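Local atomic coordinates of beta-1,4-mannanase (Caldicellulosiruptor saccharolyticus, PDB entry 1PMH), a protein that binds mannohexaose, and probably mannan chains, as a family 27 carbohydrate-binding module of an enzyme that hydrolyses beta-1,4-mannosidic linkages. Residues Leu50-Asn55 with Ser167-Pro172; Asn58-Gly63 with Ala163-Asn168; Phe103-Val108 with Phe120-Asn125. All coordinates share one frame; numbering follows the deposited sequence.

Contact 1: residues Leu50-Asn55 with Ser167-Pro172; sequences LDVEFN and SNYKGP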
loop_
_atom_site.group_PDB
_atom_site.type_symbol
_atom_site.label_atom_id
_atom_site.label_comp_id
_atom_site.label_asym_id
_atom_site.label_seq_id
_atom_site.Cartn_x
_atom_site.Cartn_y
_atom_site.Cartn_z
ATOM N N LEU A 50 7.447 -1.073 -5.222
ATOM C CA LEU A 50 7.912 0.222 -4.736
ATOM C C LEU A 50 9.362 0.036 -4.338
ATOM O O LEU A 50 9.669 -0.681 -3.403
ATOM C CB LEU A 50 7.091 0.639 -3.521
ATOM C CG LEU A 50 5.570 0.594 -3.652
ATOM C CD1 LEU A 50 4.901 0.922 -2.314
ATOM C CD2 LEU A 50 5.107 1.478 -4.772
ATOM N N ASP A 51 10.269 0.639 -5.078
ATOM C CA ASP A 51 11.692 0.623 -4.665
ATOM C C ASP A 51 11.908 1.741 -3.700
ATOM O O ASP A 51 11.690 2.892 -4.063
ATOM C CB ASP A 51 12.577 0.753 -5.903
ATOM C CG ASP A 51 12.446 -0.455 -6.789
ATOM O OD1 ASP A 51 12.766 -1.557 -6.278
ATOM O OD2 ASP A 51 12.032 -0.368 -7.951
ATOM N N VAL A 52 12.207 1.420 -2.435
ATOM C CA VAL A 52 12.333 2.403 -1.363
ATOM C C VAL A 52 13.785 2.448 -0.881
ATOM O O VAL A 52 14.554 1.483 -0.987
ATOM C CB VAL A 52 11.351 2.166 -0.196
ATOM C CG1 VAL A 52 9.981 1.957 -0.688
ATOM C CG2 VAL A 52 11.772 1.017 0.688
ATOM N N GLU A 53 14.104 3.597 -0.303
ATOM C CA GLU A 53 15.326 3.806 0.435
ATOM C C GLU A 53 15.029 4.587 1.696
ATOM O O GLU A 53 14.482 5.679 1.622
ATOM C CB GLU A 53 16.361 4.560 -0.405
ATOM C CG GLU A 53 16.666 3.980 -1.778
ATOM C CD GLU A 53 17.738 4.747 -2.518
ATOM O OE1 GLU A 53 18.435 5.572 -1.893
ATOM O OE2 GLU A 53 17.903 4.478 -3.726
ATOM N N PHE A 54 15.369 4.012 2.838
ATOM C CA PHE A 54 15.199 4.693 4.108
ATOM C C PHE A 54 16.565 5.070 4.658
ATOM O O PHE A 54 17.518 4.333 4.467
ATOM C CB PHE A 54 14.428 3.846 5.119
ATOM C CG PHE A 54 13.031 3.448 4.703
ATOM C CD1 PHE A 54 12.176 4.355 4.131
ATOM C CD2 PHE A 54 12.588 2.174 4.935
ATOM C CE1 PHE A 54 10.859 3.982 3.848
ATOM C CE2 PHE A 54 11.284 1.801 4.649
ATOM C CZ PHE A 54 10.443 2.709 4.087
ATOM N N ASN A 55 16.593 6.197 5.369
ATOM C CA ASN A 55 17.818 6.707 6.012
ATOM C C ASN A 55 17.758 6.449 7.519
ATOM O O ASN A 55 16.811 6.862 8.190
ATOM C CB ASN A 55 17.865 8.207 5.756
ATOM C CG ASN A 55 19.204 8.827 6.154
ATOM O OD1 ASN A 55 19.750 8.462 7.182
ATOM N ND2 ASN A 55 19.754 9.698 5.303
ATOM N N SER A 167 15.202 3.357 9.846
ATOM C CA SER A 167 15.504 2.203 9.010
ATOM C C SER A 167 16.631 2.524 8.031
ATOM O O SER A 167 16.719 3.624 7.496
ATOM C CB SER A 167 14.264 1.808 8.211
ATOM O OG SER A 167 14.512 0.744 7.315
ATOM N N ASN A 168 17.432 1.504 7.716
ATOM C CA ASN A 168 18.371 1.549 6.599
ATOM C C ASN A 168 17.981 0.621 5.462
ATOM O O ASN A 168 18.812 0.323 4.579
ATOM C CB ASN A 168 19.806 1.270 7.042
ATOM C CG ASN A 168 20.010 -0.102 7.605
ATOM O OD1 ASN A 168 19.039 -0.891 7.706
ATOM N ND2 ASN A 168 21.156 -0.484 7.988
ATOM N N TYR A 169 16.731 0.169 5.431
ATOM C CA TYR A 169 16.302 -0.708 4.338
ATOM C C TYR A 169 16.326 0.013 2.996
ATOM O O TYR A 169 15.793 1.101 2.883
ATOM C CB TYR A 169 14.882 -1.240 4.667
ATOM C CG TYR A 169 14.344 -2.205 3.630
ATOM C CD1 TYR A 169 14.857 -3.488 3.491
ATOM C CD2 TYR A 169 13.413 -1.799 2.695
ATOM C CE1 TYR A 169 14.396 -4.337 2.531
ATOM C CE2 TYR A 169 12.916 -2.674 1.737
ATOM C CZ TYR A 169 13.441 -3.929 1.633
ATOM O OH TYR A 169 13.045 -4.808 0.669
ATOM N N LYS A 170 16.909 -0.638 1.997
ATOM C CA LYS A 170 16.929 -0.182 0.614
ATOM C C LYS A 170 16.567 -1.389 -0.198
ATOM O O LYS A 170 17.338 -2.312 -0.347
ATOM C CB LYS A 170 18.297 0.347 0.245
ATOM C CG LYS A 170 18.688 1.546 1.089
ATOM C CD LYS A 170 19.922 2.208 0.528
ATOM C CE LYS A 170 20.502 3.307 1.391
ATOM N NZ LYS A 170 21.150 4.403 0.582
ATOM N N GLY A 171 15.396 -1.417 -0.768
ATOM C CA GLY A 171 14.890 -2.581 -1.481
ATOM C C GLY A 171 13.425 -2.376 -1.801
ATOM O O GLY A 171 12.839 -1.313 -1.537
ATOM N N PRO A 172 12.827 -3.395 -2.402
ATOM C CA PRO A 172 11.415 -3.297 -2.753
ATOM C C PRO A 172 10.464 -3.537 -1.595
ATOM O O PRO A 172 10.757 -4.301 -0.667
ATOM C CB PRO A 172 11.270 -4.367 -3.816
ATOM C CG PRO A 172 12.269 -5.406 -3.459
ATOM C CD PRO A 172 13.451 -4.631 -2.926
HETATM O O HOH W 1 14.264 5.683 8.271
#
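V52 and G171 form a hydrogen-bonded antiparallel pair, their backbone bonds running from V52 N to G171 O at 2.9 Å and from G171 N to V52 O at 3.0 Å, while the non-hydrogen-bonded pairs D51-P172 and E53-K170 flank it. A third bond, F54 N to Y169 O, carries the pairing past the end of the strand. F54 is the residue most covered by the other segment: the S167 hydroxyl lies near the ring plane at its edge, with OG 3.4 Å from F54 CD2, and Y169 CB packs against the same ring carbon. S167 OG stands anti to its own N (chi1 176°), a rotation that turns it back to accept the Y169 N-H and close an ST turn. V52 CG2 meets the edge of the Y169 ring at CD2, 3.8 Å away, and also lies over one face of F54. The Y169 hydroxyl donates to P172 O (2.7 Å), tying the ring across the corner at G171. On the sheet face shared by D51, E53 and P172, K170 NZ and E53 OE1 form a long salt bridge of 3.9 Å. A water accepts from S167 N and lies 2.8 Å from N55 O, one of several acceptors that compete for its protons. Strand 47-53 is bordered on its other edge by strand 30-36, and Y169 and P172 rest on P92 at the end of strand 84-92, where the loop from strand 153-165 enters strand 172-181.

Contact 2: residues Asn58-Gly63 with Ala163-Asn168; sequences NGWDQG and AGQNSN. With BMA (beta-D-mannopyranose), chain B; BMA (beta-D-mannopyranose), chain C; EDO (1,2-ethanediol), chain D.
A163 presses its methyl group into one face of the W60 indole, with A163 CB 3.3 Å from W60 CE2 and 19° off the normal of the six-membered ring, a CH-pi contact. A mannose unit covers the opposite face: its C5 sits 3.5 Å above the ring plane, over the centre. The indole is therefore clamped between protein and sugar. Its rotation is fixed at the edge as well, because W60 NE1 donates to Q62 OE1 at 2.8 Å with the acceptor almost exactly in the ring plane. Q62 reaches that point with an extended chain, and its NE2, held mainly by D64, makes a weak bond to O3 of the next mannose. Q165 runs alongside W60 in the same direction, its amide plane 76° from the indole; its OE1 accepts from the backbone N of N121, and a water links NE2 to G59 O.

Among the backbone contacts, those of the glycines G164 and G59 are extensive. G164 O accepts from D61 N at 2.8 Å, in the carbonyl plane on a lone pair, whereas G164 N returns to D61 O from above that carbonyl's plane. W60 and D61 both face G164, forming a classic beta bulge. Beyond it N58 O receives N166 N, G59 O meets the CA-H of Q165, and N58 OD1 accepts from W60 N, closing an Asx turn. A tryptophan face packed against a pyranose ring, with polar side chains at the sugar rim, is characteristic of carbohydrate-binding modules, here the mannohexaose site on a beta-sandwich.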
loop_
_atom_site.group_PDB
_atom_site.type_symbol
_atom_site.label_atom_id
_atom_site.label_comp_id
_atom_site.label_asym_id
_atom_site.label_seq_id
_atom_site.Cartn_x
_atom_site.Cartn_y
_atom_site.Cartn_z
ATOM N N ASN A 58 16.836 9.099 10.274
ATOM C CA ASN A 58 15.550 9.750 10.219
ATOM C C ASN A 58 14.491 8.878 10.876
ATOM O O ASN A 58 14.287 7.772 10.380
ATOM C CB ASN A 58 15.267 10.010 8.739
ATOM C CG ASN A 58 14.028 10.891 8.514
ATOM O OD1 ASN A 58 13.207 10.980 9.422
ATOM N ND2 ASN A 58 13.938 11.457 7.403
ATOM N N GLY A 59 13.836 9.387 11.941
ATOM C CA GLY A 59 12.807 8.634 12.619
ATOM C C GLY A 59 11.472 8.635 11.922
ATOM O O GLY A 59 10.574 7.949 12.390
ATOM N N TRP A 60 11.339 9.425 10.858
ATOM C CA TRP A 60 10.083 9.453 10.081
ATOM C C TRP A 60 10.408 9.833 8.631
ATOM O O TRP A 60 10.172 10.959 8.196
ATOM C CB TRP A 60 9.073 10.400 10.738
ATOM C CG TRP A 60 7.711 10.166 10.184
ATOM C CD1 TRP A 60 7.135 10.877 9.190
ATOM C CD2 TRP A 60 6.797 9.132 10.520
ATOM N NE1 TRP A 60 5.895 10.364 8.900
ATOM C CE2 TRP A 60 5.663 9.281 9.695
ATOM C CE3 TRP A 60 6.796 8.112 11.474
ATOM C CZ2 TRP A 60 4.541 8.454 9.807
ATOM C CZ3 TRP A 60 5.710 7.309 11.570
ATOM C CH2 TRP A 60 4.606 7.469 10.739
ATOM N N ASP A 61 10.893 8.861 7.859
ATOM C CA ASP A 61 11.373 9.097 6.508
ATOM C C ASP A 61 10.238 8.775 5.526
ATOM O O ASP A 61 10.109 7.641 5.050
ATOM C CB ASP A 61 12.607 8.227 6.266
ATOM C CG ASP A 61 13.372 8.588 5.034
ATOM O OD1 ASP A 61 12.930 9.408 4.199
ATOM O OD2 ASP A 61 14.494 8.049 4.838
ATOM N N GLN A 62 9.392 9.767 5.291
ATOM C CA GLN A 62 8.063 9.580 4.741
ATOM C C GLN A 62 8.019 9.664 3.222
ATOM O O GLN A 62 8.757 10.434 2.600
ATOM C CB GLN A 62 7.153 10.684 5.327
ATOM C CG GLN A 62 5.672 10.582 5.014
ATOM C CD GLN A 62 4.889 11.731 5.584
ATOM O OE1 GLN A 62 4.994 12.048 6.788
ATOM N NE2 GLN A 62 4.079 12.377 4.774
ATOM N N GLY A 63 7.110 8.899 2.619
ATOM C CA GLY A 63 6.770 8.990 1.218
ATOM C C GLY A 63 5.301 8.642 1.075
ATOM O O GLY A 63 4.776 7.875 1.870
ATOM N N ALA A 163 6.792 5.275 6.024
ATOM C CA ALA A 163 7.789 6.116 6.690
ATOM C C ALA A 163 8.805 5.251 7.387
ATOM O O ALA A 163 8.491 4.488 8.294
ATOM C CB ALA A 163 7.148 7.085 7.704
ATOM N N GLY A 164 10.053 5.382 6.962
ATOM C CA GLY A 164 11.127 4.693 7.676
ATOM C C GLY A 164 11.282 5.258 9.089
ATOM O O GLY A 164 11.300 6.453 9.295
ATOM N N GLN A 165 11.427 4.373 10.048
ATOM C CA GLN A 165 11.620 4.765 11.456
ATOM C C GLN A 165 12.995 4.277 11.875
ATOM O O GLN A 165 13.207 3.168 12.328
ATOM C CB GLN A 165 10.526 4.190 12.348
ATOM C CG GLN A 165 9.129 4.729 12.071
ATOM C CD GLN A 165 8.090 4.162 12.971
ATOM O OE1 GLN A 165 7.592 3.063 12.675
ATOM N NE2 GLN A 165 7.784 4.815 14.041
ATOM N N ASN A 166 13.974 5.142 11.610
ATOM C CA ASN A 166 15.387 4.796 11.810
ATOM C C ASN A 166 15.743 3.531 11.056
ATOM O O ASN A 166 16.548 2.741 11.518
ATOM C CB ASN A 166 15.760 4.694 13.288
ATOM C CG ASN A 166 15.313 5.912 14.058
ATOM O OD1 ASN A 166 15.694 7.002 13.673
ATOM N ND2 ASN A 166 14.372 5.759 14.969
ATOM N N SER A 167 15.202 3.357 9.846
ATOM C CA SER A 167 15.504 2.203 9.010
ATOM C C SER A 167 16.631 2.524 8.031
ATOM O O SER A 167 16.719 3.624 7.496
ATOM C CB SER A 167 14.264 1.808 8.211
ATOM O OG SER A 167 14.512 0.744 7.315
ATOM N N ASN A 168 17.432 1.504 7.716
ATOM C CA ASN A 168 18.371 1.549 6.599
ATOM C C ASN A 168 17.981 0.621 5.462
ATOM O O ASN A 168 18.812 0.323 4.579
ATOM C CB ASN A 168 19.806 1.270 7.042
ATOM C CG ASN A 168 20.010 -0.102 7.605
ATOM O OD1 ASN A 168 19.039 -0.891 7.706
ATOM N ND2 ASN A 168 21.156 -0.484 7.988
HETATM C C1 BMA B . 4.643 10.227 14.382
HETATM C C2 BMA B . 3.155 10.011 14.523
HETATM C C3 BMA B . 2.536 10.059 13.134
HETATM C C4 BMA B . 3.034 11.243 12.363
HETATM C C5 BMA B . 4.565 11.350 12.347
HETATM C C6 BMA B . 5.119 12.563 11.646
HETATM O O2 BMA B . 2.606 11.062 15.296
HETATM O O3 BMA B . 1.116 9.967 13.180
HETATM O O4 BMA B . 2.586 11.028 11.045
HETATM O O5 BMA B . 5.030 11.372 13.688
HETATM O O6 BMA B . 4.557 13.748 12.165
HETATM C C1 BMA C . 2.137 12.172 10.378
HETATM C C2 BMA C . 2.123 11.908 8.904
HETATM C C3 BMA C . 1.572 13.155 8.221
HETATM C C4 BMA C . 0.221 13.537 8.850
HETATM C C5 BMA C . 0.308 13.602 10.360
HETATM C C6 BMA C . -1.077 13.818 10.943
HETATM O O2 BMA C . 1.291 10.804 8.629
HETATM O O3 BMA C . 1.524 12.919 6.808
HETATM O O4 BMA C . -0.098 14.853 8.494
HETATM O O5 BMA C . 0.827 12.407 10.879
HETATM O O6 BMA C . -0.932 14.079 12.294
HETATM C C1 EDO D . 15.545 8.812 0.479
HETATM O O1 EDO D . 15.059 10.057 0.048
HETATM C C2 EDO D . 14.709 8.554 1.706
HETATM O O2 EDO D . 15.700 8.111 2.587
HETATM O O HOH W 1 14.264 5.683 8.271
HETATM O O HOH W 2 9.292 7.375 14.694
#

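Contact 3: residues Phe103-Val108 with Phe120-Asn125; sequences FAYKVV and FNITAN. Unlike the reference sequence in segment 103-108: A104 (reference Pro). With BMA (beta-D-mannopyranose), chain C; BMA (beta-D-mannopyranose), chain B.
The glycan-binding site and the hydrophobic interior meet at this hairpin, where F103 pairs with I122 and K106, farther along strand 102-109, reaches two sugars. F103 and I122 exchange backbone bonds: F103 N donates to I122 O in the carbonyl plane, on a lone pair, and I122 N gives the shorter bond, 2.8 Å, to F103 O. N121 and I122 both face F103, so strand 114-122 carries a G1 beta bulge here, at the corner formed by N121.

Inside the sandwich, the I122 side chain lies over the F103 ring. I122 CB is 4.2 Å from the F103 ring centroid and only 8° off the normal, a CH-pi contact, and I122 CG2 is 3.9 Å from F103 CE2. F103 holds its ring there with CG between the backbone N and the carbonyl carbon (chi1 74°). Y105, two residues on, offers its ring edge to I122 CG1, and its hydroxyl bonds to E119. Strands 84-92 and 135-145 close over this side, M89 against both aromatic rings and I140 against Y105 and I122, as expected of facing sheets in a jelly-roll beta-sandwich.

On the side that carries the glycan, A104 packs against F120, with K106 CE more loosely by its ring. A104 CB lies obliquely to that ring, 3.9 Å from F120 CD2; this alanine differs from the proline of the reference sequence. F120 CE2 lies 4.1 Å from C2 of one mannose. K106 extends fully past CG to place NZ between two sugars. K106 NZ is surrounded by O3 (2.9 Å) and O4 of that mannose and by O2 (2.8 Å) and, more weakly, O5 of the next, oxygens that share its three N-H groups with E115. The salt bridge to E115 would probably favour the protonated, charged form of the lysine.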
loop_
_atom_site.group_PDB
_atom_site.type_symbol
_atom_site.label_atom_id
_atom_site.label_comp_id
_atom_site.label_asym_id
_atom_site.label_seq_id
_atom_site.Cartn_x
_atom_site.Cartn_y
_atom_site.Cartn_z
ATOM N N PHE A 103 9.570 0.308 9.864
ATOM C CA PHE A 103 8.826 1.330 9.166
ATOM C C PHE A 103 7.382 1.349 9.626
ATOM O O PHE A 103 6.872 0.406 10.204
ATOM C CB PHE A 103 8.967 1.208 7.634
ATOM C CG PHE A 103 8.207 0.080 6.985
ATOM C CD1 PHE A 103 6.937 0.273 6.522
ATOM C CD2 PHE A 103 8.793 -1.162 6.784
ATOM C CE1 PHE A 103 6.218 -0.719 5.917
ATOM C CE2 PHE A 103 8.085 -2.162 6.161
ATOM C CZ PHE A 103 6.789 -1.930 5.749
ATOM N N ALA A 104 6.747 2.473 9.338
ATOM C CA ALA A 104 5.328 2.686 9.580
ATOM C C ALA A 104 4.619 2.813 8.244
ATOM O O ALA A 104 5.211 3.206 7.239
ATOM C CB ALA A 104 5.145 3.954 10.402
ATOM N N TYR A 105 3.340 2.526 8.228
ATOM C CA TYR A 105 2.508 2.805 7.086
ATOM C C TYR A 105 1.149 3.288 7.547
ATOM O O TYR A 105 0.686 3.024 8.667
ATOM C CB TYR A 105 2.409 1.639 6.095
ATOM C CG TYR A 105 1.574 0.514 6.635
ATOM C CD1 TYR A 105 0.220 0.500 6.430
ATOM C CD2 TYR A 105 2.113 -0.519 7.377
ATOM C CE1 TYR A 105 -0.593 -0.502 6.961
ATOM C CE2 TYR A 105 1.341 -1.534 7.899
ATOM C CZ TYR A 105 -0.029 -1.490 7.744
ATOM O OH TYR A 105 -0.858 -2.462 8.242
ATOM N N LYS A 106 0.500 4.021 6.652
ATOM C CA LYS A 106 -0.873 4.488 6.826
ATOM C C LYS A 106 -1.634 4.260 5.531
ATOM O O LYS A 106 -1.071 4.368 4.458
ATOM C CB LYS A 106 -0.945 5.954 7.208
ATOM C CG LYS A 106 -0.110 6.365 8.394
ATOM C CD LYS A 106 -0.399 7.771 8.875
ATOM C CE LYS A 106 0.292 8.100 10.198
ATOM N NZ LYS A 106 -0.074 9.490 10.633
ATOM N N VAL A 107 -2.932 4.007 5.691
ATOM C CA VAL A 107 -3.862 3.901 4.583
ATOM C C VAL A 107 -4.897 5.006 4.778
ATOM O O VAL A 107 -5.497 5.094 5.864
ATOM C CB VAL A 107 -4.514 2.522 4.542
ATOM C CG1 VAL A 107 -5.519 2.446 3.412
ATOM C CG2 VAL A 107 -3.462 1.433 4.378
ATOM N N VAL A 108 -5.066 5.830 3.756
ATOM C CA VAL A 108 -5.771 7.094 3.852
ATOM C C VAL A 108 -6.699 7.261 2.662
ATOM O O VAL A 108 -6.334 6.959 1.530
ATOM C CB VAL A 108 -4.738 8.230 3.845
ATOM C CG1 VAL A 108 -5.311 9.604 3.746
ATOM C CG2 VAL A 108 -3.838 8.133 5.072
ATOM N N PHE A 120 2.808 1.031 13.168
ATOM C CA PHE A 120 4.128 1.551 13.445
ATOM C C PHE A 120 5.098 0.427 13.757
ATOM O O PHE A 120 4.708 -0.633 14.200
ATOM C CB PHE A 120 4.070 2.522 14.647
ATOM C CG PHE A 120 3.223 3.713 14.369
ATOM C CD1 PHE A 120 1.834 3.672 14.517
ATOM C CD2 PHE A 120 3.811 4.890 13.998
ATOM C CE1 PHE A 120 1.098 4.795 14.222
ATOM C CE2 PHE A 120 3.072 6.004 13.728
ATOM C CZ PHE A 120 1.708 5.958 13.793
ATOM N N ASN A 121 6.377 0.709 13.529
ATOM C CA ASN A 121 7.463 -0.188 13.924
ATOM C C ASN A 121 7.347 -1.578 13.332
ATOM O O ASN A 121 7.565 -2.579 14.031
ATOM C CB ASN A 121 7.582 -0.234 15.444
ATOM C CG ASN A 121 7.852 1.123 16.016
ATOM O OD1 ASN A 121 7.020 1.666 16.716
ATOM N ND2 ASN A 121 8.974 1.718 15.617
ATOM N N ILE A 122 6.971 -1.625 12.072
ATOM C CA ILE A 122 6.961 -2.892 11.354
ATOM C C ILE A 122 8.402 -3.344 11.118
ATOM O O ILE A 122 9.244 -2.595 10.599
ATOM C CB ILE A 122 6.257 -2.734 9.977
ATOM C CG1 ILE A 122 4.802 -2.324 10.165
ATOM C CG2 ILE A 122 6.358 -3.984 9.128
ATOM C CD1 ILE A 122 3.928 -3.328 10.892
ATOM N N THR A 123 8.645 -4.597 11.489
ATOM C CA THR A 123 9.902 -5.270 11.218
ATOM C C THR A 123 9.626 -6.622 10.555
ATOM O O THR A 123 8.476 -6.971 10.330
ATOM C CB THR A 123 10.705 -5.481 12.507
ATOM O OG1 THR A 123 9.957 -6.345 13.368
ATOM C CG2 THR A 123 10.907 -4.167 13.260
ATOM N N ALA A 124 10.676 -7.387 10.269
ATOM C CA ALA A 124 10.527 -8.573 9.423
ATOM C C ALA A 124 9.626 -9.631 10.043
ATOM O O ALA A 124 9.075 -10.435 9.297
ATOM C CB ALA A 124 11.879 -9.186 9.079
ATOM N N ASN A 125 9.478 -9.664 11.358
ATOM C CA ASN A 125 8.662 -10.668 12.003
ATOM C C ASN A 125 7.194 -10.248 12.157
ATOM O O ASN A 125 6.409 -10.947 12.783
ATOM C CB ASN A 125 9.356 -11.209 13.264
ATOM C CG ASN A 125 10.616 -12.029 12.919
ATOM O OD1 ASN A 125 10.619 -12.851 11.990
ATOM N ND2 ASN A 125 11.699 -11.783 13.650
HETATM C C1 BMA C . 2.137 12.172 10.378
HETATM C C2 BMA C . 2.123 11.908 8.904
HETATM C C3 BMA C . 1.572 13.155 8.221
HETATM C C4 BMA C . 0.221 13.537 8.850
HETATM C C5 BMA C . 0.308 13.602 10.360
HETATM C C6 BMA C . -1.077 13.818 10.943
HETATM O O2 BMA C . 1.291 10.804 8.629
HETATM O O3 BMA C . 1.524 12.919 6.808
HETATM O O4 BMA C . -0.098 14.853 8.494
HETATM O O5 BMA C . 0.827 12.407 10.879
HETATM O O6 BMA C . -0.932 14.079 12.294
HETATM C C1 BMA B . 4.643 10.227 14.382
HETATM C C2 BMA B . 3.155 10.011 14.523
HETATM C C3 BMA B . 2.536 10.059 13.134
HETATM C C4 BMA B . 3.034 11.243 12.363
HETATM C C5 BMA B . 4.565 11.350 12.347
HETATM C C6 BMA B . 5.119 12.563 11.646
HETATM O O2 BMA B . 2.606 11.062 15.296
HETATM O O3 BMA B . 1.116 9.967 13.180
HETATM O O4 BMA B . 2.586 11.028 11.045
HETATM O O5 BMA B . 5.030 11.372 13.688
HETATM O O6 BMA B . 4.557 13.748 12.165
#

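How the contacts relate
Contacts 1 and 2 share S167 and N168, with centres about 9 Å apart; the centre of contact 3 lies about 10 Å from that of contact 2 and 13 Å from that of contact 1. Along the chain, 50-55 and 58-63 come first, the hairpin of contact 3 follows, and 163-172 returns to close both longer loops. Contacts 2 and 3 occupy one sheet, joined through neighbouring strands 153-165 and 102-109, with A104 N bonded to A163 O. Contact 1 belongs to the other sheet, yet N55 N meets D61 OD2, and F54 packs on G164 and F103. The two sheets thus touch near the glycan-binding end of the module, and contacts 2 and 3 touch the same two mannose units.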